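Local coordinates for adenosine monophosphate-protein transferase (Pyrococcus horikoshii, PDB 2D16), which is of unproven function but probably acts on adenosine compounds, as an adenosine-specific kinase or as an enzyme that transfers AMP to proteins, at residues A[5-10]-A[118-123]; A[23-28]-A[47-52]; A[64-69]-A[86-91]. One frame throughout, in Å; residues are numbered along the deposited sequence.

Contact 1. Residues A[5-10]-A[118-123]; sequences EVIDIE and VIVAET
Ile7 and Val118 join strands 5-8 and 118-122 through two backbone bonds whose flat peptide planes are set differently. Val118 N lies in the carbonyl plane of Ile7, 2.8 Å from Ile7 O, whereas Ile7 N reaches Val118 O at 2.9 Å from a direction tilted 25° out of that carbonyl's plane. Two residues along, Glu5 and Val120 exchange a second pair of bonds, Glu5 N to Val120 O at 2.8 Å and the return from Val120 N to Glu5 O at 2.9 Å, each nearly in line with the receiving C=O. Between these two hydrogen-bonded pairs, Val6 and Ile119 form a non-hydrogen-bonded one, and Ile119 CA also turns its hydrogen to Glu5 O at 3.6 Å.

The sheet has two unlike faces. Ile7, Val118, Val120 and Glu5 project from one, where helix 64-77 covers Ile7 and Val118; Val6 and Ile119 project from the other. On the helix side, Ile7 CD1 lies obliquely across Val120 CG2 at 3.7 Å. Ile9 has no backbone partner in 118-123 but pairs with Phe116, and its bent chain (chi2 -62°) brings CD1 to Val118 CG2 at 3.8 Å. The carboxylates of Glu5 and Glu122 approach each other here, and Arg127 pairs with both, which probably offsets their repulsion.

The strands run at 144°, a twisted antiparallel ladder in which strand 3-8 borders a three-stranded sheet whose other two strands, 116-122 and 127-134, form a beta hairpin.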
ATOM      1  N   GLU A   5     -26.102  57.543  24.902  1.00 27.67           N
ATOM      2  CA  GLU A   5     -24.758  57.972  24.532  1.00 27.68           C
ATOM      3  C   GLU A   5     -24.158  57.007  23.514  1.00 26.79           C
ATOM      4  O   GLU A   5     -24.560  55.841  23.429  1.00 25.48           O
ATOM      5  CB  GLU A   5     -23.851  58.057  25.769  1.00 30.14           C
ATOM      6  CG  GLU A   5     -23.433  56.722  26.355  1.00 32.12           C
ATOM      7  CD  GLU A   5     -22.660  56.872  27.657  1.00 34.81           C
ATOM      8  OE1 GLU A   5     -23.242  57.378  28.639  1.00 38.04           O
ATOM      9  OE2 GLU A   5     -21.471  56.487  27.699  1.00 34.15           O
ATOM     10  N   VAL A   6     -23.201  57.509  22.740  1.00 25.45           N
ATOM     11  CA  VAL A   6     -22.532  56.718  21.719  1.00 25.31           C
ATOM     12  C   VAL A   6     -21.105  56.439  22.160  1.00 26.25           C
ATOM     13  O   VAL A   6     -20.369  57.353  22.527  1.00 27.11           O
ATOM     14  CB  VAL A   6     -22.511  57.467  20.371  1.00 26.28           C
ATOM     15  CG1 VAL A   6     -21.815  56.627  19.308  1.00 26.07           C
ATOM     16  CG2 VAL A   6     -23.933  57.792  19.952  1.00 25.49           C
ATOM     17  N   ILE A   7     -20.720  55.170  22.131  1.00 24.93           N
ATOM     18  CA  ILE A   7     -19.382  54.773  22.533  1.00 25.89           C
ATOM     19  C   ILE A   7     -18.614  54.237  21.334  1.00 25.35           C
ATOM     20  O   ILE A   7     -19.062  53.314  20.657  1.00 23.68           O
ATOM     21  CB  ILE A   7     -19.432  53.680  23.625  1.00 27.87           C
ATOM     22  CG1 ILE A   7     -20.118  54.234  24.878  1.00 28.96           C
ATOM     23  CG2 ILE A   7     -18.025  53.199  23.954  1.00 27.31           C
ATOM     24  CD1 ILE A   7     -20.365  53.198  25.949  1.00 30.04           C
ATOM     25  N   ASP A   8     -17.461  54.837  21.062  1.00 24.57           N
ATOM     26  CA  ASP A   8     -16.630  54.396  19.956  1.00 24.57           C
ATOM     27  C   ASP A   8     -15.740  53.276  20.478  1.00 25.33           C
ATOM     28  O   ASP A   8     -15.033  53.454  21.473  1.00 24.90           O
ATOM     29  CB  ASP A   8     -15.754  55.548  19.445  1.00 24.86           C
ATOM     30  CG  ASP A   8     -16.547  56.591  18.679  1.00 24.81           C
ATOM     31  OD1 ASP A   8     -17.068  56.265  17.591  1.00 27.00           O
ATOM     32  OD2 ASP A   8     -16.647  57.735  19.163  1.00 27.88           O
ATOM     33  N   ILE A   9     -15.794  52.119  19.826  1.00 23.69           N
ATOM     34  CA  ILE A   9     -14.969  50.992  20.233  1.00 24.30           C
ATOM     35  C   ILE A   9     -13.520  51.308  19.883  1.00 23.91           C
ATOM     36  O   ILE A   9     -13.217  51.667  18.744  1.00 24.87           O
ATOM     37  CB  ILE A   9     -15.381  49.692  19.505  1.00 25.43           C
ATOM     38  CG1 ILE A   9     -16.769  49.244  19.977  1.00 24.50           C
ATOM     39  CG2 ILE A   9     -14.337  48.603  19.754  1.00 26.94           C
ATOM     40  CD1 ILE A   9     -16.836  48.911  21.459  1.00 26.40           C
ATOM     41  N   GLU A  10     -12.638  51.191  20.871  1.00 23.98           N
ATOM     42  CA  GLU A  10     -11.218  51.448  20.660  1.00 25.23           C
ATOM     43  C   GLU A  10     -10.540  50.130  20.308  1.00 25.22           C
ATOM     44  O   GLU A  10     -10.532  49.195  21.109  1.00 25.36           O
ATOM     45  CB  GLU A  10     -10.574  52.022  21.927  1.00 26.78           C
ATOM     46  CG  GLU A  10      -9.150  52.532  21.703  1.00 30.37           C
ATOM     47  CD  GLU A  10      -8.424  52.874  22.991  1.00 31.67           C
ATOM     48  OE1 GLU A  10      -9.069  53.382  23.932  1.00 34.12           O
ATOM     49  OE2 GLU A  10      -7.196  52.644  23.056  1.00 35.54           O
ATOM     50  N   VAL A 118     -21.062  51.468  19.939  1.00 19.02           N
ATOM     51  CA  VAL A 118     -22.078  50.804  20.745  1.00 19.57           C
ATOM     52  C   VAL A 118     -22.956  51.920  21.303  1.00 19.38           C
ATOM     53  O   VAL A 118     -22.457  52.852  21.943  1.00 21.45           O
ATOM     54  CB  VAL A 118     -21.442  49.983  21.915  1.00 17.34           C
ATOM     55  CG1 VAL A 118     -22.543  49.396  22.814  1.00 17.99           C
ATOM     56  CG2 VAL A 118     -20.585  48.850  21.348  1.00 20.09           C
ATOM     57  N   ILE A 119     -24.257  51.853  21.035  1.00 19.61           N
ATOM     58  CA  ILE A 119     -25.172  52.867  21.535  1.00 19.73           C
ATOM     59  C   ILE A 119     -25.717  52.365  22.864  1.00 20.85           C
ATOM     60  O   ILE A 119     -26.310  51.289  22.939  1.00 20.82           O
ATOM     61  CB  ILE A 119     -26.332  53.118  20.552  1.00 21.05           C
ATOM     62  CG1 ILE A 119     -25.768  53.500  19.179  1.00 21.47           C
ATOM     63  CG2 ILE A 119     -27.227  54.237  21.085  1.00 20.58           C
ATOM     64  CD1 ILE A 119     -26.826  53.815  18.137  1.00 23.57           C
ATOM     65  N   VAL A 120     -25.500  53.155  23.909  1.00 20.30           N
ATOM     66  CA  VAL A 120     -25.916  52.786  25.252  1.00 20.89           C
ATOM     67  C   VAL A 120     -26.925  53.744  25.865  1.00 21.71           C
ATOM     68  O   VAL A 120     -26.803  54.961  25.734  1.00 21.94           O
ATOM     69  CB  VAL A 120     -24.681  52.706  26.185  1.00 22.29           C
ATOM     70  CG1 VAL A 120     -25.116  52.408  27.619  1.00 21.14           C
ATOM     71  CG2 VAL A 120     -23.719  51.638  25.681  1.00 22.86           C
ATOM     72  N   ALA A 121     -27.929  53.181  26.530  1.00 21.63           N
ATOM     73  CA  ALA A 121     -28.948  53.973  27.205  1.00 22.11           C
ATOM     74  C   ALA A 121     -28.744  53.764  28.701  1.00 23.25           C
ATOM     75  O   ALA A 121     -28.511  52.640  29.138  1.00 24.26           O
ATOM     76  CB  ALA A 121     -30.338  53.503  26.801  1.00 21.65           C
ATOM     77  N   GLU A 122     -28.804  54.836  29.482  1.00 22.55           N
ATOM     78  CA  GLU A 122     -28.642  54.698  30.922  1.00 22.41           C
ATOM     79  C   GLU A 122     -29.880  55.174  31.669  1.00 22.65           C
ATOM     80  O   GLU A 122     -30.430  56.239  31.376  1.00 21.78           O
ATOM     81  CB  GLU A 122     -27.404  55.460  31.427  1.00 24.90           C
ATOM     82  CG  GLU A 122     -27.235  55.359  32.947  1.00 26.71           C
ATOM     83  CD  GLU A 122     -25.824  55.649  33.439  1.00 30.78           C
ATOM     84  OE1 GLU A 122     -24.953  56.028  32.627  1.00 30.07           O
ATOM     85  OE2 GLU A 122     -25.589  55.493  34.659  1.00 33.11           O
ATOM     86  N   THR A 123     -30.323  54.356  32.617  1.00 20.33           N
ATOM     87  CA  THR A 123     -31.483  54.672  33.438  1.00 21.37           C
ATOM     88  C   THR A 123     -30.977  54.859  34.861  1.00 21.71           C
ATOM     89  O   THR A 123     -29.768  54.827  35.100  1.00 22.00           O
ATOM     90  CB  THR A 123     -32.504  53.522  33.443  1.00 20.89           C
ATOM     91  OG1 THR A 123     -31.965  52.411  34.171  1.00 19.56           O
ATOM     92  CG2 THR A 123     -32.817  53.079  32.011  1.00 22.20           C
TER

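Contact 2. Residues A[23-28]-A[47-52]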
ATOM      1  N   ASN A  23     -24.698  35.827  30.452  1.00 18.87           N
ATOM      2  CA  ASN A  23     -25.149  35.579  31.814  1.00 19.33           C
ATOM      3  C   ASN A  23     -24.048  34.862  32.592  1.00 20.15           C
ATOM      4  O   ASN A  23     -23.171  34.234  31.996  1.00 19.96           O
ATOM      5  CB  ASN A  23     -26.422  34.719  31.763  1.00 20.93           C
ATOM      6  CG  ASN A  23     -26.818  34.157  33.113  1.00 23.86           C
ATOM      7  OD1 ASN A  23     -26.309  33.120  33.541  1.00 26.35           O
ATOM      8  ND2 ASN A  23     -27.734  34.836  33.791  1.00 25.18           N
ATOM      9  N   PHE A  24     -24.088  34.979  33.919  1.00 21.22           N
ATOM     10  CA  PHE A  24     -23.118  34.313  34.789  1.00 21.45           C
ATOM     11  C   PHE A  24     -21.686  34.728  34.444  1.00 20.45           C
ATOM     12  O   PHE A  24     -20.817  33.889  34.202  1.00 21.40           O
ATOM     13  CB  PHE A  24     -23.299  32.793  34.649  1.00 23.35           C
ATOM     14  CG  PHE A  24     -22.687  31.983  35.765  1.00 23.58           C
ATOM     15  CD1 PHE A  24     -22.256  32.586  36.944  1.00 25.43           C
ATOM     16  CD2 PHE A  24     -22.570  30.601  35.639  1.00 22.55           C
ATOM     17  CE1 PHE A  24     -21.715  31.821  37.981  1.00 25.26           C
ATOM     18  CE2 PHE A  24     -22.031  29.828  36.672  1.00 25.07           C
ATOM     19  CZ  PHE A  24     -21.603  30.443  37.845  1.00 23.97           C
ATOM     20  N   SER A  25     -21.452  36.036  34.455  1.00 21.68           N
ATOM     21  CA  SER A  25     -20.156  36.611  34.112  1.00 21.15           C
ATOM     22  C   SER A  25     -18.895  35.952  34.672  1.00 21.47           C
ATOM     23  O   SER A  25     -17.948  35.713  33.925  1.00 20.01           O
ATOM     24  CB  SER A  25     -20.143  38.097  34.475  1.00 21.30           C
ATOM     25  OG  SER A  25     -21.154  38.792  33.768  1.00 22.76           O
ATOM     26  N   ILE A  26     -18.858  35.658  35.970  1.00 22.46           N
ATOM     27  CA  ILE A  26     -17.641  35.067  36.525  1.00 22.85           C
ATOM     28  C   ILE A  26     -17.273  33.721  35.916  1.00 22.52           C
ATOM     29  O   ILE A  26     -16.094  33.387  35.808  1.00 23.10           O
ATOM     30  CB  ILE A  26     -17.697  34.930  38.070  1.00 23.51           C
ATOM     31  CG1 ILE A  26     -18.872  34.050  38.496  1.00 24.67           C
ATOM     32  CG2 ILE A  26     -17.769  36.316  38.703  1.00 25.28           C
ATOM     33  CD1 ILE A  26     -18.927  33.815  39.995  1.00 25.91           C
ATOM     34  N   PHE A  27     -18.275  32.951  35.510  1.00 22.61           N
ATOM     35  CA  PHE A  27     -18.028  31.655  34.895  1.00 21.35           C
ATOM     36  C   PHE A  27     -17.787  31.821  33.400  1.00 20.40           C
ATOM     37  O   PHE A  27     -16.815  31.318  32.842  1.00 19.93           O
ATOM     38  CB  PHE A  27     -19.239  30.741  35.081  1.00 21.89           C
ATOM     39  CG  PHE A  27     -19.194  29.499  34.231  1.00 23.87           C
ATOM     40  CD1 PHE A  27     -18.474  28.379  34.643  1.00 24.11           C
ATOM     41  CD2 PHE A  27     -19.854  29.457  33.005  1.00 21.92           C
ATOM     42  CE1 PHE A  27     -18.411  27.234  33.848  1.00 25.02           C
ATOM     43  CE2 PHE A  27     -19.797  28.317  32.200  1.00 22.27           C
ATOM     44  CZ  PHE A  27     -19.075  27.203  32.621  1.00 23.05           C
ATOM     45  N   THR A  28     -18.703  32.538  32.764  1.00 20.78           N
ATOM     46  CA  THR A  28     -18.670  32.747  31.328  1.00 19.82           C
ATOM     47  C   THR A  28     -17.453  33.448  30.745  1.00 20.51           C
ATOM     48  O   THR A  28     -16.993  33.070  29.668  1.00 20.87           O
ATOM     49  CB  THR A  28     -19.952  33.472  30.894  1.00 21.03           C
ATOM     50  OG1 THR A  28     -21.076  32.730  31.381  1.00 20.83           O
ATOM     51  CG2 THR A  28     -20.037  33.575  29.375  1.00 22.04           C
ATOM     52  N   ILE A  47     -11.132  39.028  26.095  1.00 19.96           N
ATOM     53  CA  ILE A  47     -12.571  39.026  26.321  1.00 20.53           C
ATOM     54  C   ILE A  47     -12.838  39.607  27.705  1.00 20.63           C
ATOM     55  O   ILE A  47     -12.137  39.292  28.672  1.00 20.50           O
ATOM     56  CB  ILE A  47     -13.193  37.600  26.215  1.00 19.72           C
ATOM     57  CG1 ILE A  47     -14.706  37.677  26.463  1.00 19.85           C
ATOM     58  CG2 ILE A  47     -12.542  36.646  27.212  1.00 19.66           C
ATOM     59  CD1 ILE A  47     -15.430  36.345  26.307  1.00 20.23           C
ATOM     60  N   ALA A  48     -13.827  40.488  27.781  1.00 19.58           N
ATOM     61  CA  ALA A  48     -14.204  41.116  29.038  1.00 19.66           C
ATOM     62  C   ALA A  48     -15.718  41.022  29.165  1.00 20.40           C
ATOM     63  O   ALA A  48     -16.437  41.080  28.168  1.00 20.36           O
ATOM     64  CB  ALA A  48     -13.757  42.568  29.058  1.00 19.48           C
ATOM     65  N   MET A  49     -16.200  40.870  30.391  1.00 18.91           N
ATOM     66  CA  MET A  49     -17.629  40.748  30.623  1.00 20.15           C
ATOM     67  C   MET A  49     -17.984  41.432  31.931  1.00 21.11           C
ATOM     68  O   MET A  49     -17.280  41.280  32.934  1.00 22.19           O
ATOM     69  CB  MET A  49     -18.015  39.272  30.665  1.00 19.76           C
ATOM     70  CG  MET A  49     -19.507  39.014  30.662  1.00 19.46           C
ATOM     71  SD  MET A  49     -19.832  37.277  30.314  1.00 20.87           S
ATOM     72  CE  MET A  49     -21.650  37.260  30.363  1.00 21.03           C
ATOM     73  N   ASN A  50     -19.078  42.185  31.915  1.00 20.61           N
ATOM     74  CA  ASN A  50     -19.509  42.929  33.091  1.00 21.42           C
ATOM     75  C   ASN A  50     -20.388  42.161  34.062  1.00 22.47           C
ATOM     76  O   ASN A  50     -21.359  41.515  33.670  1.00 21.80           O
ATOM     77  CB  ASN A  50     -20.229  44.210  32.663  1.00 21.42           C
ATOM     78  CG  ASN A  50     -19.364  45.095  31.794  1.00 22.64           C
ATOM     79  OD1 ASN A  50     -18.154  45.175  31.993  1.00 22.56           O
ATOM     80  ND2 ASN A  50     -19.981  45.770  30.827  1.00 21.19           N
ATOM     81  N   GLU A  51     -20.029  42.243  35.339  1.00 22.75           N
ATOM     82  CA  GLU A  51     -20.780  41.590  36.403  1.00 23.70           C
ATOM     83  C   GLU A  51     -21.475  42.704  37.188  1.00 23.86           C
ATOM     84  O   GLU A  51     -20.819  43.565  37.777  1.00 24.31           O
ATOM     85  CB  GLU A  51     -19.833  40.800  37.308  1.00 23.80           C
ATOM     86  CG  GLU A  51     -20.547  39.978  38.361  1.00 24.96           C
ATOM     87  CD  GLU A  51     -19.589  39.279  39.301  1.00 26.17           C
ATOM     88  OE1 GLU A  51     -18.385  39.610  39.281  1.00 28.22           O
ATOM     89  OE2 GLU A  51     -20.045  38.407  40.070  1.00 29.76           O
ATOM     90  N   ALA A  52     -22.804  42.681  37.187  1.00 24.69           N
ATOM     91  CA  ALA A  52     -23.611  43.706  37.846  1.00 26.36           C
ATOM     92  C   ALA A  52     -23.469  43.864  39.358  1.00 27.70           C
ATOM     93  O   ALA A  52     -23.137  44.949  39.838  1.00 27.02           O
ATOM     94  CB  ALA A  52     -25.083  43.494  37.498  1.00 27.40           C
TER
HETATM   95  O   HOH W   1     -21.173  36.314  37.633  1.00 26.21           O
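Ser25 and Met49 meet where the first turn of helix 25-39 is laid on strand 44-51, part of an alpha+beta fold in which helices pack on an antiparallel sheet, with Phe24 in the N-cap position just before the helix. Ser25 points its CB at the strand, and chi1 of -60° turns OG toward the backbone beyond Met49. There it donates to Asn50 O at 2.7 Å, a short bond, though not one along a lone pair: the hydroxyl stands above the carbonyl plane, 57° out of it. The bond ties a helix side chain directly to strand backbone, while the CB atoms of Ser25 and Glu51 pack against each other at 3.9 Å.

Met49 reaches the other way, toward the loop ahead of the helix. With CG opposite the backbone N (chi1 -170°) and the rest of the chain extended, CG passes Ser25, SD rests against Thr28 CG2 at 3.8 Å, and CE ends by Asn23 N at 3.4 Å. The rotamer that turns the Thr28 methyl to the sulfur also lets Thr28 OG1 donate to Asn23 O at 2.7 Å, closing the helix start back onto the residue before the cap. An alanine at Met49 would keep none of the reach beyond CB, and would probably open a gap beside Thr28 CG2 and the Asn23 backbone, where SD and CE now lie.

At the solvent side the chemistry becomes mixed. Glu51 is extended too, its OE1 held by a salt bridge to Arg58, and Ile26 sets a methyl over the flat of the carboxylate, with CG2 at 3.4 Å from both OE1 and OE2 of Glu51. Beside that methyl, a water accepts from Ile26 N at 2.9 Å and donates weakly to Glu51 OE2.

Contact 3. Residues A[64-69]-A[86-91]; sequences PELEAL and LMKNAY
Leu66 and Leu86 face each other with matching torsions: in both, CG stands opposite the carbonyl carbon (chi1 -64° and -71°), and an extended second torsion sends CD1 to the far end of the chain. Each leucine thus leads with CD1, but the two methyls find different targets. Leu66 CD1 runs over the strand backbone, 3.7 Å from Leu86 O, and continues to the side of Lys88, whose CG lies 4.0 Å from it. Lys88 meets it with its aliphatic part because CG sits between its own backbone N and carbonyl carbon (chi1 59°), from where the chain runs on fully extended and crosses the leucine at a slant. The second methyl of Leu66, CD2, is a looser neighbour of Leu86 CB at 4.2 Å.

Leu86 CD1 goes to the next turn of the helix and presses on Leu69 CB at 3.4 Å, closer than carbons usually pack, so this is the tight point of the contact. Leu66 and Leu69, three residues apart, both turn to the strand, Leu66 at the backbone and CB of Leu86, Leu69 at its CD1.

The helix lies on the face of the sheet, roughly antiparallel to strand 86-88, their axes 8.3 Å apart at closest. Met87 turns to the opposite face, against Pro92 and Val95 of helix 92-100, while Leu86 also touches Val17 of the neighbouring strand.

No hydrogen bond crosses between the segments, and Glu65 OE2 and Lys88 NZ remain 6.1 Å apart, too far for a salt bridge. Adhesion here probably comes mostly from shape and from removing leucine surface from water, with the lysine's methylenes extending the apolar patch to the exposed end of the strand.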
ATOM      1  N   PRO A  64      -2.098  40.023  26.123  1.00 29.36           N
ATOM      2  CA  PRO A  64      -2.100  41.179  27.024  1.00 29.59           C
ATOM      3  C   PRO A  64      -2.776  42.436  26.476  1.00 28.86           C
ATOM      4  O   PRO A  64      -3.654  43.003  27.124  1.00 29.38           O
ATOM      5  CB  PRO A  64      -0.613  41.397  27.303  1.00 30.90           C
ATOM      6  CG  PRO A  64      -0.071  40.000  27.265  1.00 31.36           C
ATOM      7  CD  PRO A  64      -0.750  39.433  26.034  1.00 30.78           C
ATOM      8  N   GLU A  65      -2.366  42.863  25.286  1.00 28.55           N
ATOM      9  CA  GLU A  65      -2.921  44.065  24.673  1.00 29.00           C
ATOM     10  C   GLU A  65      -4.420  43.987  24.401  1.00 27.30           C
ATOM     11  O   GLU A  65      -5.166  44.897  24.761  1.00 26.15           O
ATOM     12  CB  GLU A  65      -2.186  44.382  23.368  1.00 32.12           C
ATOM     13  CG  GLU A  65      -2.714  45.616  22.650  1.00 38.18           C
ATOM     14  CD  GLU A  65      -1.906  45.969  21.416  1.00 42.68           C
ATOM     15  OE1 GLU A  65      -0.691  46.223  21.554  1.00 45.53           O
ATOM     16  OE2 GLU A  65      -2.486  45.997  20.308  1.00 45.24           O
ATOM     17  N   LEU A  66      -4.860  42.913  23.755  1.00 25.93           N
ATOM     18  CA  LEU A  66      -6.278  42.769  23.448  1.00 25.68           C
ATOM     19  C   LEU A  66      -7.104  42.608  24.716  1.00 26.21           C
ATOM     20  O   LEU A  66      -8.277  42.985  24.750  1.00 25.76           O
ATOM     21  CB  LEU A  66      -6.500  41.590  22.496  1.00 25.92           C
ATOM     22  CG  LEU A  66      -5.856  41.787  21.119  1.00 27.83           C
ATOM     23  CD1 LEU A  66      -6.122  40.575  20.246  1.00 29.44           C
ATOM     24  CD2 LEU A  66      -6.412  43.048  20.462  1.00 28.43           C
ATOM     25  N   GLU A  67      -6.496  42.057  25.761  1.00 25.22           N
ATOM     26  CA  GLU A  67      -7.198  41.893  27.030  1.00 25.57           C
ATOM     27  C   GLU A  67      -7.423  43.269  27.659  1.00 25.44           C
ATOM     28  O   GLU A  67      -8.518  43.582  28.122  1.00 24.00           O
ATOM     29  CB  GLU A  67      -6.390  41.006  27.980  1.00 26.42           C
ATOM     30  CG  GLU A  67      -6.447  39.523  27.633  1.00 27.49           C
ATOM     31  CD  GLU A  67      -5.571  38.678  28.532  1.00 29.73           C
ATOM     32  OE1 GLU A  67      -5.544  38.940  29.753  1.00 32.65           O
ATOM     33  OE2 GLU A  67      -4.922  37.743  28.021  1.00 28.95           O
ATOM     34  N   ALA A  68      -6.383  44.097  27.660  1.00 24.34           N
ATOM     35  CA  ALA A  68      -6.491  45.437  28.224  1.00 24.33           C
ATOM     36  C   ALA A  68      -7.546  46.244  27.467  1.00 23.77           C
ATOM     37  O   ALA A  68      -8.356  46.944  28.073  1.00 23.85           O
ATOM     38  CB  ALA A  68      -5.132  46.146  28.162  1.00 24.68           C
ATOM     39  N   LEU A  69      -7.538  46.137  26.141  1.00 23.34           N
ATOM     40  CA  LEU A  69      -8.497  46.862  25.314  1.00 24.47           C
ATOM     41  C   LEU A  69      -9.928  46.347  25.467  1.00 23.01           C
ATOM     42  O   LEU A  69     -10.875  47.132  25.466  1.00 22.60           O
ATOM     43  CB  LEU A  69      -8.085  46.798  23.842  1.00 25.95           C
ATOM     44  CG  LEU A  69      -6.947  47.735  23.434  1.00 28.46           C
ATOM     45  CD1 LEU A  69      -6.536  47.465  21.995  1.00 30.74           C
ATOM     46  CD2 LEU A  69      -7.403  49.179  23.603  1.00 29.15           C
ATOM     47  N   LEU A  86     -12.186  41.034  21.488  1.00 20.66           N
ATOM     48  CA  LEU A  86     -11.322  41.674  20.502  1.00 21.63           C
ATOM     49  C   LEU A  86     -10.355  40.569  20.113  1.00 20.86           C
ATOM     50  O   LEU A  86      -9.678  40.004  20.969  1.00 20.86           O
ATOM     51  CB  LEU A  86     -10.572  42.870  21.105  1.00 22.74           C
ATOM     52  CG  LEU A  86     -11.419  44.110  21.413  1.00 22.95           C
ATOM     53  CD1 LEU A  86     -10.551  45.179  22.056  1.00 25.78           C
ATOM     54  CD2 LEU A  86     -12.045  44.638  20.127  1.00 23.82           C
ATOM     55  N   MET A  87     -10.299  40.246  18.828  1.00 21.40           N
ATOM     56  CA  MET A  87      -9.442  39.160  18.378  1.00 22.25           C
ATOM     57  C   MET A  87      -8.730  39.419  17.058  1.00 23.55           C
ATOM     58  O   MET A  87      -9.077  40.330  16.302  1.00 22.82           O
ATOM     59  CB  MET A  87     -10.278  37.888  18.221  1.00 23.83           C
ATOM     60  CG  MET A  87     -11.292  37.995  17.077  1.00 23.61           C
ATOM     61  SD  MET A  87     -12.325  36.527  16.848  1.00 23.42           S
ATOM     62  CE  MET A  87     -12.921  36.790  15.176  1.00 22.98           C
ATOM     63  N   LYS A  88      -7.726  38.588  16.801  1.00 24.05           N
ATOM     64  CA  LYS A  88      -6.958  38.628  15.568  1.00 23.77           C
ATOM     65  C   LYS A  88      -6.581  37.183  15.243  1.00 23.53           C
ATOM     66  O   LYS A  88      -6.705  36.299  16.096  1.00 23.53           O
ATOM     67  CB  LYS A  88      -5.710  39.505  15.725  1.00 25.37           C
ATOM     68  CG  LYS A  88      -4.743  39.068  16.807  1.00 27.10           C
ATOM     69  CD  LYS A  88      -3.553  40.026  16.863  1.00 30.77           C
ATOM     70  CE  LYS A  88      -2.526  39.593  17.900  1.00 33.03           C
ATOM     71  NZ  LYS A  88      -1.348  40.512  17.919  1.00 34.86           N
ATOM     72  N   ASN A  89      -6.137  36.944  14.013  1.00 23.39           N
ATOM     73  CA  ASN A  89      -5.764  35.608  13.556  1.00 24.16           C
ATOM     74  C   ASN A  89      -6.998  34.708  13.460  1.00 24.14           C
ATOM     75  O   ASN A  89      -6.901  33.480  13.510  1.00 24.17           O
ATOM     76  CB  ASN A  89      -4.725  34.977  14.492  1.00 26.97           C
ATOM     77  CG  ASN A  89      -3.446  35.789  14.575  1.00 29.99           C
ATOM     78  OD1 ASN A  89      -3.101  36.516  13.646  1.00 31.34           O
ATOM     79  ND2 ASN A  89      -2.731  35.655  15.683  1.00 29.90           N
ATOM     80  N   ALA A  90      -8.155  35.342  13.314  1.00 22.92           N
ATOM     81  CA  ALA A  90      -9.431  34.645  13.190  1.00 21.84           C
ATOM     82  C   ALA A  90     -10.452  35.687  12.759  1.00 21.03           C
ATOM     83  O   ALA A  90     -10.283  36.873  13.035  1.00 21.83           O
ATOM     84  CB  ALA A  90      -9.840  34.025  14.526  1.00 22.59           C
ATOM     85  N   TYR A  91     -11.504  35.239  12.080  1.00 20.63           N
ATOM     86  CA  TYR A  91     -12.553  36.128  11.596  1.00 20.78           C
ATOM     87  C   TYR A  91     -13.882  35.751  12.240  1.00 19.71           C
ATOM     88  O   TYR A  91     -14.059  34.619  12.684  1.00 19.03           O
ATOM     89  CB  TYR A  91     -12.685  36.004  10.080  1.00 21.83           C
ATOM     90  CG  TYR A  91     -11.426  36.344   9.315  1.00 26.93           C
ATOM     91  CD1 TYR A  91     -10.912  37.641   9.321  1.00 28.76           C
ATOM     92  CD2 TYR A  91     -10.757  35.373   8.568  1.00 29.24           C
ATOM     93  CE1 TYR A  91      -9.764  37.966   8.600  1.00 31.24           C
ATOM     94  CE2 TYR A  91      -9.606  35.689   7.841  1.00 31.94           C
ATOM     95  CZ  TYR A  91      -9.119  36.988   7.863  1.00 33.09           C
ATOM     96  OH  TYR A  91      -7.995  37.317   7.136  1.00 33.94           O
TER

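Overall arrangement
Contact 3 is the most buried of the three and held by apolar packing, with no hydrogen bond across it; contacts 1 and 2 lie farther out, mixing packing with hydrogen bonds and charged groups at their rims. Only contact 1 joins strand to strand, in the three-stranded sheet, by regular backbone pairing. Contacts 2 and 3 each set a helix on the five-stranded sheet, on neighbouring strands 44-51 and 82-88, but from opposite faces: helix 25-39 covers Ile47, helix 64-77 covers Ala48. Helix 64-77 also lies against the sheet of contact 1, so it lies between the two sheets, and contacts 1 and 3 touch where Glu10 packs on Leu69.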